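Local coordinates for protein fiber KNOB domain (Avirulent turkey hemorrhagic enteritis virus, PDB 4D63) that forms the trimeric head of the turkey adenovirus 3 fibre, binds sialic acid and probably attaches the virus to its host cell, at residues 134-139 and 173-178; 50-55 and 66-71. One frame throughout, in Å; residues are numbered along the deposited sequence.

Overall arrangement
From the N terminus, the chain enters contact 2 almost at once: 50-55 leads into strand 53-59, turns, and comes back along strand 64-71, so contact 2 closes a beta hairpin with ten residues between its segments. Contact 1 opens only after this hairpin is complete; it pairs strand 129-137 with strand 171-176 and closes a longer excursion of 33 residues that includes strands 142-154 and 157-163. The two contacts therefore follow in series, neither nested nor crossed. They lie on opposite sides of the chain's centre, their own centres about 27 Å apart, yet both belong to the same antiparallel sheet, contact 1 near one end of its strand order and contact 2 toward the other.

Contact 1. Residues 134-139 and 173-178; sequences EVILEN and MIKIKS
E134 O is held by two groups of the facing strand: K175 N donates a nearly linear hydrogen bond of 2.7 Å to it, and I174 CA adds a CA-H...O contact. E134 N returns a bond to K175 O, completing this hydrogen-bonded pair. Two residues on, I136 N bonds to M173 O at 2.7 Å, while the reverse bond from M173 N to I136 O is longer, 3.2 Å, and more bent (146° at the hydrogen). I136 also bonds to the backbone of K172, next to M173. Between these pairs, V135 and I174 form a non-hydrogen-bonded pair.

This is antiparallel pairing of two inner strands in the sheet of the fibre head, with strand 142-154 beyond 129-137 and strand 98-101 beyond 171-176. On one face V135 and I174 are buried together, CG2 of the valine 4.4 Å from CG1 of the isoleucine, and beta-branched residues suit such extended backbone; I174 also packs on F105.

The other face carries E134, I136, M173 and K175 and is partly exposed. I136 and M173 run side by side, CG1 of the isoleucine 4.0 Å from CB of the methionine. The glutamate stretches out with CG anti to its N (chi1 -174°), which carries the carboxylate across to K177, whose folded chain meets it obliquely. The salt bridge, OE1 to NZ at 3.4 Å, is weak, and K177 CE comes slightly nearer, 3.3 Å, to the same oxygen. E134 OE2 is taken by S142 OG, so the carboxylate's two oxygens have different partners, a serine of the next strand and a lysine just past the facing one. K175 turns its amine to E99, its NZ 5.6 Å from E134 OE1, where the opposite charges may attract weakly.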
# COMPACT_ATOMS: atom_id res chain seq x y z
N GLU A 134 4.90 13.80 -5.67
CA GLU A 134 5.86 14.85 -5.78
C GLU A 134 5.08 16.10 -5.48
O GLU A 134 4.04 16.35 -6.07
CB GLU A 134 6.49 14.88 -7.17
CG GLU A 134 7.60 15.90 -7.26
CD GLU A 134 8.36 15.86 -8.57
OE1 GLU A 134 7.94 15.14 -9.51
OE2 GLU A 134 9.39 16.55 -8.63
N VAL A 135 5.58 16.86 -4.50
CA VAL A 135 4.91 18.03 -3.97
C VAL A 135 5.73 19.22 -4.44
O VAL A 135 6.89 19.34 -4.07
CB VAL A 135 4.89 17.94 -2.45
CG1 VAL A 135 4.44 19.24 -1.84
CG2 VAL A 135 3.98 16.79 -2.01
N ILE A 136 5.15 20.04 -5.32
CA ILE A 136 5.86 21.19 -5.90
C ILE A 136 5.48 22.45 -5.10
O ILE A 136 4.29 22.79 -5.02
CB ILE A 136 5.43 21.50 -7.37
CG1 ILE A 136 5.23 20.26 -8.24
CG2 ILE A 136 6.44 22.43 -8.04
CD1 ILE A 136 6.44 19.40 -8.34
N LEU A 137 6.48 23.14 -4.55
CA LEU A 137 6.25 24.39 -3.82
C LEU A 137 6.13 25.58 -4.78
O LEU A 137 6.53 25.50 -5.95
CB LEU A 137 7.38 24.64 -2.82
CG LEU A 137 7.55 23.63 -1.69
CD1 LEU A 137 8.51 24.16 -0.66
CD2 LEU A 137 6.22 23.33 -1.03
N GLU A 138 5.61 26.70 -4.28
CA GLU A 138 5.47 27.92 -5.11
C GLU A 138 6.79 28.48 -5.69
O GLU A 138 6.78 29.08 -6.76
CB GLU A 138 4.69 29.02 -4.37
CG GLU A 138 3.22 29.02 -4.77
CD GLU A 138 2.29 29.63 -3.73
OE1 GLU A 138 2.77 30.42 -2.88
OE2 GLU A 138 1.08 29.32 -3.77
N ASN A 139 7.90 28.23 -4.99
CA ASN A 139 9.24 28.61 -5.46
C ASN A 139 9.86 27.53 -6.35
O ASN A 139 11.09 27.48 -6.53
CB ASN A 139 10.15 28.87 -4.26
CG ASN A 139 10.44 27.62 -3.46
OD1 ASN A 139 9.97 26.54 -3.81
ND2 ASN A 139 11.19 27.76 -2.38
N MET A 173 1.35 22.44 -6.24
CA MET A 173 0.89 21.30 -7.00
C MET A 173 1.35 20.02 -6.33
O MET A 173 2.45 19.96 -5.77
CB MET A 173 1.42 21.41 -8.44
CG MET A 173 1.22 20.17 -9.31
SD MET A 173 1.82 20.37 -11.01
CE MET A 173 0.38 20.88 -11.92
N ILE A 174 0.51 19.01 -6.40
CA ILE A 174 0.84 17.67 -5.97
C ILE A 174 0.68 16.79 -7.20
O ILE A 174 -0.38 16.81 -7.85
CB ILE A 174 -0.12 17.22 -4.84
CG1 ILE A 174 0.08 18.12 -3.62
CG2 ILE A 174 0.11 15.79 -4.45
CD1 ILE A 174 -0.88 17.89 -2.48
N LYS A 175 1.73 16.04 -7.52
CA LYS A 175 1.66 14.99 -8.55
C LYS A 175 1.63 13.59 -7.92
O LYS A 175 2.51 13.23 -7.13
CB LYS A 175 2.89 15.06 -9.43
CG LYS A 175 3.08 16.36 -10.19
CD LYS A 175 4.25 16.22 -11.17
CE LYS A 175 4.52 17.53 -11.89
NZ LYS A 175 4.53 17.35 -13.36
N ILE A 176 0.60 12.83 -8.23
CA ILE A 176 0.54 11.43 -7.84
C ILE A 176 1.15 10.64 -8.97
O ILE A 176 0.61 10.60 -10.06
CB ILE A 176 -0.90 10.97 -7.58
CG1 ILE A 176 -1.52 11.81 -6.46
CG2 ILE A 176 -0.94 9.48 -7.22
CD1 ILE A 176 -2.99 11.58 -6.31
N LYS A 177 2.29 10.01 -8.68
CA LYS A 177 3.11 9.30 -9.68
C LYS A 177 2.88 7.79 -9.71
O LYS A 177 3.47 7.09 -10.52
CB LYS A 177 4.58 9.51 -9.35
CG LYS A 177 4.94 10.96 -9.23
CD LYS A 177 5.01 11.61 -10.59
CE LYS A 177 6.19 12.56 -10.67
NZ LYS A 177 7.47 11.91 -10.27
N SER A 178 2.07 7.33 -8.76
CA SER A 178 1.68 5.94 -8.58
C SER A 178 0.39 5.62 -9.32
O SER A 178 -0.48 6.47 -9.42
CB SER A 178 1.32 5.73 -7.09
OG SER A 178 2.41 5.26 -6.36

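Contact 2. Residues 50-55 and 66-71; sequences GRATNG and RYKFVR
The beta hairpin formed by strands 53-59 and 64-71 is joined here near its open end, where residues 50-52 lead into the first strand. T53 pairs with F69 and G55 with Y67, each through two backbone hydrogen bonds. T53 N reaches F69 O at 2.9 Å, and F69 N reaches T53 O at 2.8 Å. The bond from Y67 N to G55 O is straight at the hydrogen (176°), but the donor stands above the carbonyl plane.

Two aromatic rings lie against the first strand on the face shared by T53, Y67 and F69. Both adopt the crowded position between backbone N and carbonyl carbon (chi1 62° for Y67, 73° for F69), which swings each ring over the residue opposite. The Y67 ring lies flat over G55, with CA of the glycine 3.9 Å from the ring centroid in a CH-pi contact. Glycine fits because a CB on this face would collide with the ring. T53 CB covers one face of F69, offset toward the rim and 4.0 Å from its centroid, and CG2 adds a methyl beside it. F69 CD1 meets the edge of the Y67 ring, and F57 packs against Y67 farther along.

On the opposite face N54 and K68 lie side by side. K68 bends at its last torsion so that NZ donates to N54 OD1 at 3.3 Å, a polar pair that keeps some contact with solvent, where K68 also packs on G187 of a neighbouring subunit. V70 CG2 packs against A52 CA, and G50 N bonds to D73 of a neighbouring subunit, bringing the hairpin to the trimer interface. A small residue beneath an aromatic ring on its cross-strand partner is the glycine-aromatic pairing familiar from antiparallel beta sheets.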
# COMPACT_ATOMS: atom_id res chain seq x y z
N GLY A 50 -17.83 -8.81 -13.01
CA GLY A 50 -18.08 -8.57 -14.47
C GLY A 50 -16.86 -8.02 -15.20
O GLY A 50 -15.74 -8.19 -14.73
N ARG A 51 -17.08 -7.36 -16.34
CA ARG A 51 -16.02 -6.59 -17.03
C ARG A 51 -15.91 -5.12 -16.57
O ARG A 51 -16.84 -4.55 -15.98
CB ARG A 51 -16.18 -6.66 -18.56
CG ARG A 51 -15.48 -7.87 -19.17
CD ARG A 51 -13.98 -7.62 -19.33
NE ARG A 51 -13.17 -8.83 -19.09
CZ ARG A 51 -11.91 -9.01 -19.50
NH1 ARG A 51 -11.27 -8.08 -20.20
NH2 ARG A 51 -11.29 -10.14 -19.21
N ALA A 52 -14.76 -4.51 -16.85
CA ALA A 52 -14.39 -3.25 -16.23
C ALA A 52 -15.09 -2.08 -16.90
O ALA A 52 -14.96 -1.88 -18.10
CB ALA A 52 -12.87 -3.08 -16.28
N THR A 53 -15.83 -1.31 -16.10
CA THR A 53 -16.62 -0.17 -16.57
C THR A 53 -15.88 1.16 -16.41
O THR A 53 -15.28 1.42 -15.37
CB THR A 53 -17.90 -0.05 -15.74
OG1 THR A 53 -18.58 -1.30 -15.71
CG2 THR A 53 -18.83 1.05 -16.29
N ASN A 54 -15.96 2.02 -17.42
CA ASN A 54 -15.37 3.35 -17.33
C ASN A 54 -16.20 4.34 -16.54
O ASN A 54 -17.41 4.22 -16.45
CB ASN A 54 -15.10 3.91 -18.71
CG ASN A 54 -14.01 3.15 -19.41
OD1 ASN A 54 -12.83 3.34 -19.13
ND2 ASN A 54 -14.41 2.24 -20.29
N GLY A 55 -15.51 5.30 -15.94
CA GLY A 55 -16.12 6.37 -15.15
C GLY A 55 -15.14 7.52 -15.00
O GLY A 55 -14.00 7.43 -15.44
N ARG A 66 -10.10 10.04 -14.75
CA ARG A 66 -10.74 8.88 -15.27
C ARG A 66 -10.33 7.62 -14.50
O ARG A 66 -9.20 7.49 -14.02
CB ARG A 66 -10.42 8.76 -16.77
CG ARG A 66 -11.12 9.85 -17.58
CD ARG A 66 -10.53 10.04 -18.96
NE ARG A 66 -10.26 8.76 -19.63
CZ ARG A 66 -9.05 8.20 -19.82
NH1 ARG A 66 -7.92 8.77 -19.38
NH2 ARG A 66 -8.97 7.03 -20.47
N TYR A 67 -11.28 6.70 -14.41
CA TYR A 67 -11.06 5.42 -13.79
C TYR A 67 -11.86 4.31 -14.46
O TYR A 67 -12.82 4.59 -15.16
CB TYR A 67 -11.44 5.52 -12.31
CG TYR A 67 -12.87 5.86 -12.04
CD1 TYR A 67 -13.88 4.87 -12.12
CD2 TYR A 67 -13.24 7.14 -11.67
CE1 TYR A 67 -15.20 5.17 -11.85
CE2 TYR A 67 -14.57 7.44 -11.39
CZ TYR A 67 -15.54 6.45 -11.49
OH TYR A 67 -16.85 6.74 -11.19
N LYS A 68 -11.46 3.07 -14.22
CA LYS A 68 -12.27 1.87 -14.51
C LYS A 68 -12.61 1.21 -13.19
O LYS A 68 -11.78 1.22 -12.28
CB LYS A 68 -11.46 0.85 -15.31
CG LYS A 68 -11.21 1.18 -16.76
CD LYS A 68 -10.25 0.13 -17.35
CE LYS A 68 -10.32 0.06 -18.87
NZ LYS A 68 -10.25 1.38 -19.54
N PHE A 69 -13.77 0.57 -13.11
CA PHE A 69 -14.16 -0.18 -11.91
C PHE A 69 -14.90 -1.49 -12.19
O PHE A 69 -15.37 -1.75 -13.31
CB PHE A 69 -15.02 0.68 -10.97
CG PHE A 69 -16.43 0.92 -11.47
CD1 PHE A 69 -16.70 1.95 -12.37
CD2 PHE A 69 -17.48 0.11 -11.04
CE1 PHE A 69 -17.99 2.17 -12.83
CE2 PHE A 69 -18.77 0.32 -11.52
CZ PHE A 69 -19.03 1.36 -12.41
N VAL A 70 -15.02 -2.27 -11.11
CA VAL A 70 -15.73 -3.51 -11.05
C VAL A 70 -16.52 -3.47 -9.76
O VAL A 70 -15.97 -3.18 -8.70
CB VAL A 70 -14.73 -4.68 -11.11
CG1 VAL A 70 -15.13 -5.86 -10.25
CG2 VAL A 70 -14.52 -5.08 -12.57
N ARG A 71 -17.83 -3.74 -9.85
CA ARG A 71 -18.73 -3.70 -8.70
C ARG A 71 -19.38 -5.09 -8.60
O ARG A 71 -20.21 -5.45 -9.44
CB ARG A 71 -19.76 -2.58 -8.94
CG ARG A 71 -20.68 -2.18 -7.80
CD ARG A 71 -21.88 -1.38 -8.37
NE ARG A 71 -22.72 -2.22 -9.27
CZ ARG A 71 -22.93 -2.06 -10.59
NH1 ARG A 71 -22.41 -1.05 -11.30
NH2 ARG A 71 -23.69 -2.95 -11.21